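Local coordinates for protein Phthiocerol/phthiodiolone dimycocerosyl transferase (Mycobacterium tuberculosis, PDB 1Q9J) that probably catalyses the final step of dimycocerosate ester synthesis, transferring mycocerosyl groups from mycocerosic acid synthase onto phthiocerol and related alcohols, at residues D267-L272 with N283-A288. Residues are numbered along the deposited sequence; the frame is centred on the assembly and turned at random.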
ATOM      1  N   ASP A 267      -4.640   9.176   3.702  1.00 42.22           N
ATOM      2  CA  ASP A 267      -3.868   9.997   2.776  1.00 43.47           C
ATOM      3  C   ASP A 267      -4.047  11.486   3.093  1.00 42.34           C
ATOM      4  O   ASP A 267      -5.075  12.087   2.795  1.00 42.18           O
ATOM      5  CB  ASP A 267      -4.296   9.721   1.322  1.00 44.23           C
ATOM      6  CG  ASP A 267      -3.207  10.069   0.312  1.00 46.79           C
ATOM      7  OD1 ASP A 267      -2.248  10.792   0.682  1.00 47.44           O
ATOM      8  OD2 ASP A 267      -3.310   9.629  -0.854  1.00 53.43           O
ATOM      9  N   LEU A 268      -3.029  12.066   3.701  1.00 39.31           N
ATOM     10  CA  LEU A 268      -3.065  13.465   4.044  1.00 42.79           C
ATOM     11  C   LEU A 268      -3.090  14.374   2.806  1.00 44.42           C
ATOM     12  O   LEU A 268      -3.182  15.594   2.920  1.00 41.39           O
ATOM     13  CB  LEU A 268      -1.863  13.808   4.942  1.00 42.25           C
ATOM     14  CG  LEU A 268      -1.898  13.081   6.294  1.00 43.82           C
ATOM     15  CD1 LEU A 268      -0.787  13.552   7.211  1.00 39.76           C
ATOM     16  CD2 LEU A 268      -3.247  13.330   6.947  1.00 46.77           C
ATOM     17  N   ARG A 269      -3.012  13.789   1.620  1.00 46.55           N
ATOM     18  CA  ARG A 269      -3.012  14.590   0.401  1.00 46.72           C
ATOM     19  C   ARG A 269      -4.318  15.360   0.207  1.00 47.09           C
ATOM     20  O   ARG A 269      -4.295  16.481  -0.296  1.00 45.74           O
ATOM     21  CB  ARG A 269      -2.755  13.702  -0.817  1.00 45.81           C
ATOM     22  CG  ARG A 269      -1.326  13.204  -0.942  1.00 47.60           C
ATOM     23  CD  ARG A 269      -1.188  12.219  -2.124  1.00 47.74           C
ATOM     24  NE  ARG A 269       0.195  11.783  -2.350  1.00 48.68           N
ATOM     25  CZ  ARG A 269       0.860  10.905  -1.595  1.00 48.71           C
ATOM     26  NH1 ARG A 269       0.288  10.335  -0.544  1.00 46.45           N
ATOM     27  NH2 ARG A 269       2.121  10.603  -1.886  1.00 46.47           N
ATOM     28  N   PHE A 270      -5.447  14.777   0.604  1.00 49.66           N
ATOM     29  CA  PHE A 270      -6.734  15.454   0.466  1.00 51.61           C
ATOM     30  C   PHE A 270      -7.186  16.079   1.777  1.00 50.01           C
ATOM     31  O   PHE A 270      -8.243  16.704   1.845  1.00 54.07           O
ATOM     32  CB  PHE A 270      -7.798  14.480  -0.001  1.00 53.68           C
ATOM     33  CG  PHE A 270      -7.268  13.374  -0.852  1.00 60.73           C
ATOM     34  CD1 PHE A 270      -6.663  12.263  -0.266  1.00 61.66           C
ATOM     35  CD2 PHE A 270      -7.374  13.431  -2.245  1.00 60.89           C
ATOM     36  CE1 PHE A 270      -6.175  11.224  -1.057  1.00 64.12           C
ATOM     37  CE2 PHE A 270      -6.888  12.394  -3.046  1.00 61.48           C
ATOM     38  CZ  PHE A 270      -6.288  11.287  -2.457  1.00 60.87           C
ATOM     39  N   VAL A 271      -6.373  15.906   2.807  1.00 43.81           N
ATOM     40  CA  VAL A 271      -6.657  16.442   4.116  1.00 40.55           C
ATOM     41  C   VAL A 271      -5.997  17.811   4.344  1.00 43.29           C
ATOM     42  O   VAL A 271      -6.672  18.829   4.528  1.00 42.91           O
ATOM     43  CB  VAL A 271      -6.199  15.429   5.198  1.00 34.58           C
ATOM     44  CG1 VAL A 271      -6.037  16.110   6.540  1.00 30.49           C
ATOM     45  CG2 VAL A 271      -7.231  14.300   5.311  1.00 30.63           C
ATOM     46  N   LEU A 272      -4.669  17.818   4.311  1.00 43.94           N
ATOM     47  CA  LEU A 272      -3.860  19.005   4.534  1.00 43.96           C
ATOM     48  C   LEU A 272      -4.173  20.241   3.712  1.00 47.38           C
ATOM     49  O   LEU A 272      -4.921  20.208   2.744  1.00 49.38           O
ATOM     50  CB  LEU A 272      -2.391  18.678   4.318  1.00 47.77           C
ATOM     51  CG  LEU A 272      -1.781  17.561   5.149  1.00 50.47           C
ATOM     52  CD1 LEU A 272      -0.308  17.485   4.808  1.00 48.78           C
ATOM     53  CD2 LEU A 272      -1.976  17.823   6.634  1.00 52.89           C
ATOM     54  N   ASN A 283       5.865   9.488   0.916  1.00 40.96           N
ATOM     55  CA  ASN A 283       4.881   8.792   1.705  1.00 40.33           C
ATOM     56  C   ASN A 283       4.104   9.835   2.518  1.00 41.18           C
ATOM     57  O   ASN A 283       4.675  10.559   3.330  1.00 41.75           O
ATOM     58  CB  ASN A 283       5.619   7.779   2.598  1.00 39.15           C
ATOM     59  CG  ASN A 283       6.179   6.591   1.806  1.00 42.05           C
ATOM     60  OD1 ASN A 283       5.411   5.750   1.310  1.00 43.74           O
ATOM     61  ND2 ASN A 283       7.516   6.522   1.676  1.00 30.17           N
ATOM     62  N   LEU A 284       2.808   9.939   2.258  1.00 41.50           N
ATOM     63  CA  LEU A 284       1.995  10.888   2.981  1.00 42.82           C
ATOM     64  C   LEU A 284       0.729  10.206   3.510  1.00 47.43           C
ATOM     65  O   LEU A 284      -0.387  10.685   3.318  1.00 51.06           O
ATOM     66  CB  LEU A 284       1.616  12.070   2.082  1.00 40.45           C
ATOM     67  CG  LEU A 284       1.205  13.362   2.818  1.00 40.47           C
ATOM     68  CD1 LEU A 284       2.427  14.025   3.442  1.00 33.47           C
ATOM     69  CD2 LEU A 284       0.539  14.315   1.852  1.00 38.30           C
ATOM     70  N   LEU A 285       0.904   9.065   4.161  1.00 45.15           N
ATOM     71  CA  LEU A 285      -0.232   8.371   4.715  1.00 43.49           C
ATOM     72  C   LEU A 285      -0.199   8.475   6.225  1.00 47.33           C
ATOM     73  O   LEU A 285       0.684   7.925   6.884  1.00 49.45           O
ATOM     74  CB  LEU A 285      -0.246   6.910   4.272  1.00 37.92           C
ATOM     75  CG  LEU A 285      -0.347   6.706   2.764  1.00 40.43           C
ATOM     76  CD1 LEU A 285      -0.346   5.218   2.470  1.00 43.36           C
ATOM     77  CD2 LEU A 285      -1.599   7.357   2.192  1.00 39.45           C
ATOM     78  N   GLY A 286      -1.151   9.223   6.773  1.00 47.22           N
ATOM     79  CA  GLY A 286      -1.219   9.369   8.210  1.00 45.87           C
ATOM     80  C   GLY A 286      -1.823   8.105   8.782  1.00 46.39           C
ATOM     81  O   GLY A 286      -2.432   7.315   8.061  1.00 43.83           O
ATOM     82  N   ALA A 287      -1.650   7.901  10.078  1.00 49.27           N
ATOM     83  CA  ALA A 287      -2.195   6.718  10.722  1.00 50.16           C
ATOM     84  C   ALA A 287      -3.335   7.107  11.649  1.00 54.42           C
ATOM     85  O   ALA A 287      -3.199   7.982  12.514  1.00 57.90           O
ATOM     86  CB  ALA A 287      -1.106   6.000  11.514  1.00 44.63           C
ATOM     87  N   ALA A 288      -4.461   6.441  11.461  1.00 56.86           N
ATOM     88  CA  ALA A 288      -5.631   6.683  12.277  1.00 59.58           C
ATOM     89  C   ALA A 288      -5.757   5.528  13.267  1.00 61.38           C
ATOM     90  O   ALA A 288      -5.866   4.371  12.861  1.00 60.09           O
ATOM     91  CB  ALA A 288      -6.868   6.761  11.385  1.00 53.44           C
TER
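Leu284 is the side chain to start from: it packs into the type I turn that runs from Asp267 to Phe270. Leu284 CG, anti to the backbone N (chi1 -159°), meets Leu268 CB at 3.8 Å, and CD2 goes on to Arg269 CG. Leu284 CB lies over one face of the Arg269 guanidinium, 3.4 Å from Arg269 NH1. The carbonyl of the same residue takes the one hydrogen bond across the contact, Leu268 N to Leu284 O at 3.0 Å. Asp267 OD1 ties the turn together. Arg269 N reaches it from above the carboxylate plane, as an Asx turn, while Arg269 NH1 reaches Asp267 OD1 from the opposite face, a 2.9 Å salt bridge. Next to this, Leu285 CD2 rests 3.5 Å from Asp267 CA, where the two residues form an antiparallel, non-hydrogen-bonded pair.

Packing thins toward the partly exposed Leu272, whose CD1 approaches Leu284 CD2 no closer than 4.4 Å.

Arg269 also forms a salt bridge with Asp128, which accepts from Leu284 N as well, and its NH2 bonds to Pro278 O. Here the end of strand 260-267 meets the start of its antiparallel neighbour 285-292, and the Arg269 and Leu284 bonds tie the turn and the strand start to Asp128, which probably organises the active site around His124, as in the HHxxxDG motif of the CoA-dependent acyltransferase superfamily.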